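Local atomic coordinates of trichothecene 3-O-acetyltransferase (Gibberella zeae, PDB entry 2RKV), a protein that transfers an acetyl group from acetyl coenzyme A to the 3-hydroxyl of trichothecene mycotoxins such as T-2 and deoxynivalenol. Residues Lys47-Ala52 with Asp178-Glu183; Ile269-Ser274 with Gly328-Arg333; Thr352-His355 with Asp359-Asn362. All coordinates share one frame; numbering follows the deposited sequence. Where two conformers were deposited one is given.

Interaction 1 of 3, residues Lys47-Ala52 with Asp178-Glu183; sequences KRFSEA and DPFTEE
Phe49 and Ala52, one above the other on the last turn of helix 35-52, face Phe180 of the extended 178-181 segment that leads into helix 182-187; the nearest CA atoms, those of Ala52 and Phe180, stand 8.8 Å apart, so side chains bridge the gap. The Phe180 ring reaches into it with the CE2-CZ end leading. Phe49 meets that end at the edge of the Phe180 ring, close to its plane, with Phe49 CD2 3.7 Å from Phe180 CZ. The two ring planes stand at 90°, their centroids 5.7 Å apart. Phe49 has CG anti to its own N (chi1 -168°), which carries the ring off the helix far enough to touch Phe180, while the ring also packs on Val167, Leu170 and Leu171 of helix 161-176. Ala52 CB approaches Phe180 CE2 obliquely, at 3.9 Å. The contact is wholly apolar, and its two sides differ in burial, Phe49 lying inside the protein and Phe180 remaining partly open. Beyond the phenylalanine, Thr181 N-caps helix 182-187. The arrangement illustrates an aromatic residue, placed just before a helix N-cap, packing on the C-terminal turn of another helix, here within the N-terminal part of a BAHD-superfamily acyltransferase.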
ATOM      1  N   LYS A  47       0.219   1.852  25.013  1.00 11.21           N
ATOM      2  CA  LYS A  47       1.182   1.752  26.108  1.00 11.58           C
ATOM      3  C   LYS A  47       1.734   0.327  26.246  1.00 11.61           C
ATOM      4  O   LYS A  47       2.948   0.137  26.287  1.00 11.88           O
ATOM      5  CB  LYS A  47       0.558   2.226  27.428  1.00 11.77           C
ATOM      6  CG  LYS A  47       1.535   2.258  28.593  1.00 12.90           C
ATOM      7  CD  LYS A  47       0.920   2.961  29.802  0.50 14.53           C
ATOM      8  CE  LYS A  47       1.795   2.790  31.033  0.50 15.65           C
ATOM      9  N   ARG A  48       0.843  -0.663  26.318  1.00 11.23           N
ATOM     10  CA  ARG A  48       1.251  -2.071  26.421  1.00 11.59           C
ATOM     11  C   ARG A  48       2.131  -2.515  25.259  1.00 10.72           C
ATOM     12  O   ARG A  48       3.131  -3.212  25.450  1.00 10.41           O
ATOM     13  CB  ARG A  48       0.027  -2.978  26.496  1.00 11.64           C
ATOM     14  CG  ARG A  48      -0.617  -2.970  27.854  1.00 15.61           C
ATOM     15  CD  ARG A  48      -1.477  -4.202  28.020  1.00 20.61           C
ATOM     16  NE  ARG A  48      -2.755  -3.978  27.380  1.00 24.78           N
ATOM     17  CZ  ARG A  48      -3.825  -3.514  28.008  1.00 26.12           C
ATOM     18  NH1 ARG A  48      -4.952  -3.338  27.338  1.00 26.27           N
ATOM     19  NH2 ARG A  48      -3.765  -3.233  29.304  1.00 26.30           N
ATOM     20  N   PHE A  49       1.753  -2.102  24.055  1.00 10.32           N
ATOM     21  CA  PHE A  49       2.498  -2.469  22.859  1.00 10.19           C
ATOM     22  C   PHE A  49       3.916  -1.888  22.928  1.00 10.30           C
ATOM     23  O   PHE A  49       4.902  -2.594  22.673  1.00 10.94           O
ATOM     24  CB  PHE A  49       1.728  -1.970  21.631  1.00 10.00           C
ATOM     25  CG  PHE A  49       2.223  -2.519  20.307  1.00 10.32           C
ATOM     26  CD1 PHE A  49       1.715  -1.996  19.117  1.00 10.65           C
ATOM     27  CD2 PHE A  49       3.162  -3.549  20.240  1.00  8.98           C
ATOM     28  CE1 PHE A  49       2.140  -2.478  17.876  1.00 11.66           C
ATOM     29  CE2 PHE A  49       3.595  -4.038  18.993  1.00 11.40           C
ATOM     30  CZ  PHE A  49       3.067  -3.502  17.816  1.00 10.47           C
ATOM     31  N   SER A  50       4.010  -0.611  23.302  1.00 10.02           N
ATOM     32  CA  SER A  50       5.297   0.087  23.416  1.00 11.35           C
ATOM     33  C   SER A  50       6.198  -0.540  24.475  1.00 11.46           C
ATOM     34  O   SER A  50       7.418  -0.610  24.312  1.00 11.74           O
ATOM     35  CB  SER A  50       5.081   1.564  23.768  1.00 11.48           C
ATOM     36  OG  SER A  50       4.296   2.194  22.782  1.00 14.46           O
ATOM     37  N   GLU A  51       5.586  -0.999  25.561  1.00 11.77           N
ATOM     38  CA  GLU A  51       6.346  -1.656  26.615  1.00 12.22           C
ATOM     39  C   GLU A  51       6.926  -2.973  26.107  1.00 12.03           C
ATOM     40  O   GLU A  51       8.096  -3.280  26.368  1.00 12.40           O
ATOM     41  CB  GLU A  51       5.477  -1.858  27.861  1.00 12.62           C
ATOM     42  CG  GLU A  51       5.171  -0.548  28.570  1.00 14.95           C
ATOM     43  CD  GLU A  51       4.111  -0.673  29.648  0.50 17.07           C
ATOM     44  OE1 GLU A  51       3.280  -1.610  29.585  0.50 19.18           O
ATOM     45  OE2 GLU A  51       4.102   0.186  30.555  0.50 18.65           O
ATOM     46  N   ALA A  52       6.119  -3.719  25.349  1.00 11.13           N
ATOM     47  CA  ALA A  52       6.538  -4.998  24.774  1.00 10.88           C
ATOM     48  C   ALA A  52       7.573  -4.846  23.648  1.00 10.51           C
ATOM     49  O   ALA A  52       8.546  -5.602  23.586  1.00 10.48           O
ATOM     50  CB  ALA A  52       5.319  -5.776  24.282  1.00 10.89           C
ATOM     51  N   ASP A 178      -4.348  -9.286  25.037  1.00 13.80           N
ATOM     52  CA  ASP A 178      -4.049 -10.650  24.612  1.00 13.41           C
ATOM     53  C   ASP A 178      -2.540 -10.806  24.411  1.00 13.81           C
ATOM     54  O   ASP A 178      -1.905  -9.917  23.838  1.00 13.71           O
ATOM     55  CB  ASP A 178      -4.801 -10.970  23.320  1.00 13.45           C
ATOM     56  CG  ASP A 178      -6.309 -10.993  23.509  1.00 12.50           C
ATOM     57  OD1 ASP A 178      -6.775 -11.284  24.637  1.00 11.88           O
ATOM     58  OD2 ASP A 178      -7.041 -10.735  22.522  1.00 13.19           O
ATOM     59  N   PRO A 179      -1.961 -11.937  24.862  1.00 13.86           N
ATOM     60  CA  PRO A 179      -0.491 -12.048  24.844  1.00 13.95           C
ATOM     61  C   PRO A 179       0.073 -12.223  23.432  1.00 13.67           C
ATOM     62  O   PRO A 179      -0.601 -12.785  22.559  1.00 13.87           O
ATOM     63  CB  PRO A 179      -0.218 -13.302  25.682  1.00 14.40           C
ATOM     64  CG  PRO A 179      -1.459 -14.128  25.551  1.00 14.69           C
ATOM     65  CD  PRO A 179      -2.614 -13.164  25.362  1.00 13.70           C
ATOM     66  N   PHE A 180       1.290 -11.729  23.206  1.00 13.26           N
ATOM     67  CA  PHE A 180       1.954 -11.962  21.926  1.00 13.35           C
ATOM     68  C   PHE A 180       2.579 -13.352  21.957  1.00 13.03           C
ATOM     69  O   PHE A 180       3.062 -13.795  23.003  1.00 13.73           O
ATOM     70  CB  PHE A 180       3.056 -10.928  21.650  1.00 13.53           C
ATOM     71  CG  PHE A 180       2.574  -9.492  21.522  1.00 14.26           C
ATOM     72  CD1 PHE A 180       1.225  -9.167  21.389  1.00 14.01           C
ATOM     73  CD2 PHE A 180       3.508  -8.456  21.488  1.00 15.97           C
ATOM     74  CE1 PHE A 180       0.820  -7.831  21.268  1.00 13.67           C
ATOM     75  CE2 PHE A 180       3.118  -7.123  21.356  1.00 15.22           C
ATOM     76  CZ  PHE A 180       1.765  -6.810  21.244  1.00 14.35           C
ATOM     77  N   THR A 181       2.587 -14.040  20.818  1.00 12.48           N
ATOM     78  CA  THR A 181       3.267 -15.334  20.743  1.00 12.10           C
ATOM     79  C   THR A 181       4.775 -15.144  20.628  1.00 11.96           C
ATOM     80  O   THR A 181       5.243 -14.066  20.241  1.00 11.24           O
ATOM     81  CB  THR A 181       2.793 -16.172  19.549  1.00 12.31           C
ATOM     82  OG1 THR A 181       3.208 -15.542  18.329  1.00 12.36           O
ATOM     83  CG2 THR A 181       1.274 -16.323  19.564  1.00 12.03           C
ATOM     84  N   GLU A 182       5.535 -16.200  20.934  1.00 11.98           N
ATOM     85  CA  GLU A 182       6.983 -16.141  20.782  0.50 12.19           C
ATOM     86  C   GLU A 182       7.382 -15.839  19.333  1.00 12.06           C
ATOM     87  O   GLU A 182       8.284 -15.028  19.093  1.00 12.21           O
ATOM     88  CB  GLU A 182       7.639 -17.426  21.289  0.50 12.53           C
ATOM     89  CG  GLU A 182       7.555 -17.588  22.800  0.50 12.66           C
ATOM     90  N   GLU A 183       6.710 -16.474  18.371  1.00 11.84           N
ATOM     91  CA  GLU A 183       6.986 -16.221  16.943  1.00 12.03           C
ATOM     92  C   GLU A 183       6.730 -14.757  16.569  1.00 11.43           C
ATOM     93  O   GLU A 183       7.476 -14.175  15.784  1.00 11.33           O
ATOM     94  CB  GLU A 183       6.158 -17.142  16.037  1.00 12.70           C
ATOM     95  CG  GLU A 183       6.654 -17.196  14.573  1.00 14.81           C
ATOM     96  CD  GLU A 183       6.191 -16.014  13.703  1.00 17.20           C
ATOM     97  OE1 GLU A 183       5.117 -15.434  13.978  1.00 17.11           O
ATOM     98  OE2 GLU A 183       6.916 -15.664  12.736  1.00 17.02           O
TER

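Interaction 2 of 3, residues Ile269-Ser274 with Gly328-Arg333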
ATOM      1  N   ILE A 269      -7.853  -4.476 -15.280  1.00 11.91           N
ATOM      2  CA  ILE A 269      -7.596  -3.044 -15.136  1.00 12.30           C
ATOM      3  C   ILE A 269      -6.596  -2.537 -16.180  1.00 12.34           C
ATOM      4  O   ILE A 269      -6.823  -1.485 -16.796  1.00 12.45           O
ATOM      5  CB  ILE A 269      -7.176  -2.689 -13.683  1.00 12.00           C
ATOM      6  CG1 ILE A 269      -8.387  -2.845 -12.755  1.00 13.02           C
ATOM      7  CG2 ILE A 269      -6.651  -1.267 -13.608  1.00 13.58           C
ATOM      8  CD1 ILE A 269      -8.033  -2.847 -11.262  1.00 12.26           C
ATOM      9  N   TRP A 270      -5.511  -3.288 -16.393  1.00 11.98           N
ATOM     10  CA  TRP A 270      -4.507  -2.923 -17.397  1.00 11.94           C
ATOM     11  C   TRP A 270      -5.159  -2.866 -18.777  1.00 12.18           C
ATOM     12  O   TRP A 270      -4.950  -1.911 -19.536  1.00 12.20           O
ATOM     13  CB  TRP A 270      -3.349  -3.924 -17.396  1.00 11.57           C
ATOM     14  CG  TRP A 270      -2.114  -3.479 -18.147  1.00 11.66           C
ATOM     15  CD1 TRP A 270      -1.830  -2.224 -18.633  1.00 11.81           C
ATOM     16  CD2 TRP A 270      -0.971  -4.289 -18.440  1.00 11.42           C
ATOM     17  NE1 TRP A 270      -0.580  -2.219 -19.224  1.00 11.62           N
ATOM     18  CE2 TRP A 270      -0.034  -3.473 -19.121  1.00 10.97           C
ATOM     19  CE3 TRP A 270      -0.648  -5.636 -18.200  1.00 10.69           C
ATOM     20  CZ2 TRP A 270       1.208  -3.962 -19.565  1.00 11.41           C
ATOM     21  CZ3 TRP A 270       0.583  -6.118 -18.638  1.00 11.13           C
ATOM     22  CH2 TRP A 270       1.494  -5.283 -19.318  1.00 11.80           C
ATOM     23  N   LYS A 271      -5.979  -3.870 -19.070  1.00 12.66           N
ATOM     24  CA  LYS A 271      -6.681  -3.949 -20.357  1.00 13.06           C
ATOM     25  C   LYS A 271      -7.670  -2.791 -20.528  1.00 13.50           C
ATOM     26  O   LYS A 271      -7.699  -2.139 -21.586  1.00 13.35           O
ATOM     27  CB  LYS A 271      -7.388  -5.297 -20.474  1.00 13.10           C
ATOM     28  CG  LYS A 271      -8.125  -5.516 -21.800  1.00 13.19           C
ATOM     29  CD  LYS A 271      -8.730  -6.917 -21.871  1.00 13.02           C
ATOM     30  CE  LYS A 271      -7.698  -8.033 -21.619  1.00 13.28           C
ATOM     31  NZ  LYS A 271      -6.473  -7.995 -22.480  1.00 12.66           N
ATOM     32  N   SER A 272      -8.458  -2.521 -19.484  1.00 13.52           N
ATOM     33  CA  SER A 272      -9.464  -1.451 -19.516  1.00 13.87           C
ATOM     34  C   SER A 272      -8.838  -0.055 -19.613  1.00 14.10           C
ATOM     35  O   SER A 272      -9.307   0.780 -20.395  1.00 14.86           O
ATOM     36  CB  SER A 272     -10.409  -1.528 -18.317  1.00 13.63           C
ATOM     37  OG  SER A 272     -11.114  -2.758 -18.284  1.00 12.16           O
ATOM     38  N   ALA A 273      -7.792   0.203 -18.819  1.00 14.43           N
ATOM     39  CA  ALA A 273      -7.040   1.455 -18.947  1.00 14.97           C
ATOM     40  C   ALA A 273      -6.470   1.603 -20.354  1.00 15.66           C
ATOM     41  O   ALA A 273      -6.566   2.673 -20.949  1.00 15.76           O
ATOM     42  CB  ALA A 273      -5.921   1.562 -17.894  1.00 15.06           C
ATOM     43  N   SER A 274      -5.893   0.527 -20.884  1.00 15.68           N
ATOM     44  CA  SER A 274      -5.269   0.574 -22.204  1.00 16.14           C
ATOM     45  C   SER A 274      -6.318   0.848 -23.273  1.00 16.47           C
ATOM     46  O   SER A 274      -6.105   1.694 -24.143  1.00 16.52           O
ATOM     47  CB  SER A 274      -4.480  -0.705 -22.494  1.00 16.15           C
ATOM     48  OG  SER A 274      -3.412  -0.841 -21.566  1.00 16.09           O
ATOM     49  N   GLY A 328      -6.968 -13.708 -20.266  1.00 10.97           N
ATOM     50  CA  GLY A 328      -5.999 -14.723 -19.876  1.00 11.18           C
ATOM     51  C   GLY A 328      -4.591 -14.451 -20.366  1.00 11.40           C
ATOM     52  O   GLY A 328      -3.624 -14.725 -19.654  1.00 11.67           O
ATOM     53  N   ALA A 329      -4.464 -13.923 -21.589  1.00 11.26           N
ATOM     54  CA  ALA A 329      -3.158 -13.532 -22.114  1.00 11.53           C
ATOM     55  C   ALA A 329      -2.525 -12.475 -21.204  1.00 11.54           C
ATOM     56  O   ALA A 329      -1.349 -12.568 -20.872  1.00 12.11           O
ATOM     57  CB  ALA A 329      -3.274 -13.008 -23.549  1.00 11.97           C
ATOM     58  N   THR A 330      -3.330 -11.501 -20.774  1.00 11.33           N
ATOM     59  CA  THR A 330      -2.821 -10.409 -19.936  1.00 11.49           C
ATOM     60  C   THR A 330      -2.496 -10.920 -18.528  1.00 11.43           C
ATOM     61  O   THR A 330      -1.445 -10.584 -17.959  1.00 11.52           O
ATOM     62  CB  THR A 330      -3.804  -9.236 -19.880  1.00 11.64           C
ATOM     63  OG1 THR A 330      -4.186  -8.870 -21.219  1.00 11.77           O
ATOM     64  CG2 THR A 330      -3.149  -8.049 -19.202  1.00 11.60           C
ATOM     65  N   ALA A 331      -3.376 -11.758 -17.986  1.00 11.42           N
ATOM     66  CA  ALA A 331      -3.164 -12.319 -16.646  1.00 10.94           C
ATOM     67  C   ALA A 331      -1.925 -13.211 -16.624  1.00 10.69           C
ATOM     68  O   ALA A 331      -1.169 -13.220 -15.646  1.00 10.52           O
ATOM     69  CB  ALA A 331      -4.394 -13.085 -16.173  1.00 10.97           C
ATOM     70  N   SER A 332      -1.705 -13.942 -17.720  1.00 10.59           N
ATOM     71  CA  SER A 332      -0.509 -14.762 -17.878  1.00 10.78           C
ATOM     72  C   SER A 332       0.788 -13.947 -17.789  1.00 10.76           C
ATOM     73  O   SER A 332       1.768 -14.407 -17.192  1.00 10.51           O
ATOM     74  CB  SER A 332      -0.570 -15.557 -19.188  1.00 11.31           C
ATOM     75  OG  SER A 332      -1.600 -16.532 -19.121  1.00 11.62           O
ATOM     76  N   ARG A 333       0.795 -12.743 -18.373  1.00 10.83           N
ATOM     77  CA  ARG A 333       1.954 -11.843 -18.255  1.00 11.61           C
ATOM     78  C   ARG A 333       2.292 -11.610 -16.790  1.00 11.35           C
ATOM     79  O   ARG A 333       3.452 -11.654 -16.398  1.00 12.08           O
ATOM     80  CB  ARG A 333       1.688 -10.484 -18.899  1.00 11.54           C
ATOM     81  CG  ARG A 333       1.465 -10.520 -20.401  1.00 11.64           C
ATOM     82  CD  ARG A 333       1.016  -9.165 -20.910  1.00 13.36           C
ATOM     83  NE  ARG A 333       0.690  -9.213 -22.341  1.00 13.75           N
ATOM     84  CZ  ARG A 333       1.575  -9.034 -23.324  1.00 15.86           C
ATOM     85  NH1 ARG A 333       2.854  -8.798 -23.062  1.00 13.98           N
ATOM     86  NH2 ARG A 333       1.172  -9.098 -24.586  1.00 16.25           N
TER
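Trp270 and Lys271 of helix 261-277 meet Thr330 and Arg333 of helix 327-335 in a helix-helix crossing of the BAHD acyltransferase fold, with local axes 10.3 Å apart at closest approach and inclined at 118°. The tight part is centred on Thr330, whose two branches are put to separate uses. Its methyl CG2 comes obliquely to the indole's six-membered ring, 3.6 Å from Trp270 CE3, whereas OG1 turns to the lysine. Lys271 starts out extended and then bends at chi3 and chi4 (both -54°), which brings its ammonium to Thr330 OG1. That ammonium also donates to the backbone O of Ile322 and of Glu325, consistent with a buried charge satisfied by carbonyls near the end of helix 319-324 and just beyond it. The looser side belongs to the partly exposed Arg333: only its aliphatic stem touches the indole, CD lying 3.8 Å from Trp270 CZ3, and its guanidinium plane is turned 79° from the ring. Glu325 ties both sides together, since its OE2 forms a salt bridge with Arg333 NE and a hydrogen bond with Thr330 OG1. At the far end of the indole, Trp270 NE1 is hydrogen-bonded to Thr287 OG1. Across the crossing itself, the one direct hydrogen bond runs from Lys271 NZ to Thr330 OG1, at 2.8 Å.

Interaction 3 of 3, residues Thr352-His355 with Asp359-Asn362; sequences TYLH and DKSN
Lys360 NZ, the polar atom on which this contact turns, donates to the carbonyl O of Leu354, to the O of Asn357 and to a water. The bond from Lys360 NZ to Leu354 O is 3.0 Å long, and the ammonium sits above the carbonyl plane, 43° out of it. The water lies 2.9 Å from Lys360 NZ and passes a hydrogen on to His355 O, so the lysine collects carbonyls at the C-terminal end of the helix, where backbone acceptors commonly run out of N-H partners. The positive charge would probably also suit the negative end of the helix dipole.

The lysine chain runs extended until its last bond, where chi4 (56°) folds NZ back over the carbonyl. Its aliphatic part meanwhile crosses the Leu354 side chain at about a right angle: the methyl Leu354 CD2 rests 3.9 Å from Lys360 CG and nearly as close to CD, adding an apolar contact to the polar one. A second link is wholly indirect: Tyr353 OH and Asn362 ND2 share a water, which lies 2.7 Å from Tyr353 OH.

Segment 359-362 is shaped by an Asx turn. Asp359 OD1 accepts from Ser361 N and, at 2.6 Å, from Ser361 OG, both arriving from the same face of the carboxylate. Lys360 N is meanwhile held by Thr70 OG1. The contact thus folds the start of the loop that leads to strand 375-379 back onto the last turns of helix 340-356, while His355 stacks on Tyr198 and Asn362 pairs through its backbone with Val213.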
ATOM      1  N   THR A 352      21.373  -5.436  -3.137  1.00 12.35           N
ATOM      2  CA  THR A 352      22.832  -5.378  -3.298  1.00 12.55           C
ATOM      3  C   THR A 352      23.274  -4.078  -3.969  1.00 12.48           C
ATOM      4  O   THR A 352      24.219  -3.429  -3.511  1.00 12.89           O
ATOM      5  CB  THR A 352      23.370  -6.613  -4.064  1.00 12.57           C
ATOM      6  OG1 THR A 352      23.013  -7.799  -3.342  1.00 12.44           O
ATOM      7  CG2 THR A 352      24.891  -6.562  -4.166  1.00 13.61           C
ATOM      8  N   TYR A 353      22.577  -3.687  -5.036  1.00 12.57           N
ATOM      9  CA  TYR A 353      22.871  -2.426  -5.710  1.00 12.86           C
ATOM     10  C   TYR A 353      22.747  -1.244  -4.746  1.00 13.10           C
ATOM     11  O   TYR A 353      23.613  -0.363  -4.705  1.00 13.57           O
ATOM     12  CB  TYR A 353      21.959  -2.217  -6.918  1.00 13.22           C
ATOM     13  CG  TYR A 353      22.324  -0.986  -7.712  1.00 13.63           C
ATOM     14  CD1 TYR A 353      23.311  -1.040  -8.699  1.00 15.49           C
ATOM     15  CD2 TYR A 353      21.700   0.239  -7.465  1.00 14.55           C
ATOM     16  CE1 TYR A 353      23.655   0.095  -9.430  1.00 15.53           C
ATOM     17  CE2 TYR A 353      22.046   1.384  -8.189  1.00 14.63           C
ATOM     18  CZ  TYR A 353      23.021   1.299  -9.170  1.00 15.61           C
ATOM     19  OH  TYR A 353      23.363   2.421  -9.897  1.00 16.63           O
ATOM     20  N   LEU A 354      21.659  -1.228  -3.979  1.00 12.65           N
ATOM     21  CA  LEU A 354      21.463  -0.187  -2.968  1.00 12.64           C
ATOM     22  C   LEU A 354      22.605  -0.206  -1.955  1.00 13.10           C
ATOM     23  O   LEU A 354      23.208   0.825  -1.656  1.00 13.01           O
ATOM     24  CB  LEU A 354      20.118  -0.388  -2.271  1.00 12.37           C
ATOM     25  CG  LEU A 354      18.906   0.051  -3.089  1.00 11.51           C
ATOM     26  CD1 LEU A 354      17.647  -0.631  -2.546  1.00 11.57           C
ATOM     27  CD2 LEU A 354      18.742   1.580  -3.102  1.00 12.29           C
ATOM     28  N   HIS A 355      22.903  -1.387  -1.428  1.00 13.43           N
ATOM     29  CA  HIS A 355      23.960  -1.531  -0.438  1.00 14.67           C
ATOM     30  C   HIS A 355      25.306  -0.994  -0.952  1.00 15.09           C
ATOM     31  O   HIS A 355      26.044  -0.321  -0.217  1.00 15.17           O
ATOM     32  CB  HIS A 355      24.082  -3.001  -0.033  1.00 14.81           C
ATOM     33  CG  HIS A 355      25.174  -3.271   0.957  1.00 16.14           C
ATOM     34  ND1 HIS A 355      25.171  -2.749   2.231  1.00 18.10           N
ATOM     35  CD2 HIS A 355      26.295  -4.025   0.861  1.00 17.99           C
ATOM     36  CE1 HIS A 355      26.246  -3.163   2.878  1.00 18.47           C
ATOM     37  NE2 HIS A 355      26.947  -3.936   2.068  1.00 19.55           N
ATOM     38  N   ASP A 359      25.214   6.766  -2.874  1.00 15.14           N
ATOM     39  CA  ASP A 359      24.225   7.669  -3.474  1.00 14.68           C
ATOM     40  C   ASP A 359      23.068   6.851  -4.049  1.00 14.33           C
ATOM     41  O   ASP A 359      23.167   6.313  -5.149  1.00 14.15           O
ATOM     42  CB  ASP A 359      24.862   8.544  -4.569  1.00 14.96           C
ATOM     43  CG  ASP A 359      23.914   9.630  -5.094  1.00 15.63           C
ATOM     44  OD1 ASP A 359      22.710   9.626  -4.754  1.00 15.64           O
ATOM     45  OD2 ASP A 359      24.388  10.509  -5.845  1.00 17.51           O
ATOM     46  N   LYS A 360      21.970   6.784  -3.302  1.00 13.55           N
ATOM     47  CA  LYS A 360      20.808   5.982  -3.694  1.00 13.50           C
ATOM     48  C   LYS A 360      19.759   6.781  -4.471  1.00 13.39           C
ATOM     49  O   LYS A 360      18.690   6.262  -4.782  1.00 13.43           O
ATOM     50  CB  LYS A 360      20.181   5.320  -2.461  1.00 13.45           C
ATOM     51  CG  LYS A 360      21.111   4.317  -1.787  1.00 13.06           C
ATOM     52  CD  LYS A 360      20.561   3.852  -0.429  1.00 13.06           C
ATOM     53  CE  LYS A 360      21.402   2.737   0.170  1.00 12.60           C
ATOM     54  NZ  LYS A 360      22.842   3.106   0.325  1.00 12.12           N
ATOM     55  N   SER A 361      20.091   8.027  -4.815  1.00 12.93           N
ATOM     56  CA  SER A 361      19.117   8.961  -5.391  1.00 13.49           C
ATOM     57  C   SER A 361      18.579   8.559  -6.782  1.00 13.68           C
ATOM     58  O   SER A 361      17.521   9.050  -7.197  1.00 14.59           O
ATOM     59  CB  SER A 361      19.698  10.374  -5.453  1.00 13.49           C
ATOM     60  OG  SER A 361      20.793  10.420  -6.350  1.00 14.30           O
ATOM     61  N   ASN A 362      19.295   7.683  -7.483  1.00 13.97           N
ATOM     62  CA  ASN A 362      18.871   7.236  -8.823  1.00 14.54           C
ATOM     63  C   ASN A 362      17.966   6.007  -8.819  1.00 14.57           C
ATOM     64  O   ASN A 362      17.457   5.606  -9.870  1.00 14.64           O
ATOM     65  CB  ASN A 362      20.077   6.938  -9.721  1.00 15.36           C
ATOM     66  CG  ASN A 362      20.912   8.168 -10.024  1.00 17.47           C
ATOM     67  OD1 ASN A 362      20.399   9.286 -10.133  1.00 19.87           O
ATOM     68  ND2 ASN A 362      22.215   7.958 -10.168  1.00 19.78           N
TER
HETATM   69  O   HOH W   1      22.952   5.054  -9.273  1.00 24.89           O
HETATM   70  O   HOH W   2      24.713   1.387   1.638  1.00 21.26           O

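How the interactions relate
Read from the N terminus, the three contacts follow one another in series, none nested in or crossing another. Interaction 1 closes the longest loop, 125 intervening residues, bringing the end of helix 35-52 to the segment that follows helix 161-176. Interaction 2, on the opposite side of the chain's centre, spans 53 residues that include strands 286-294 and 310-318, and joins helix 261-277 to helix 327-335. The next helix, 340-356, leads to interaction 3, a local closure over three residues. Their centres lie 32 to 43 Å apart and none touches another, a worked example of one fold drawing on separate contacts at very different sequence ranges.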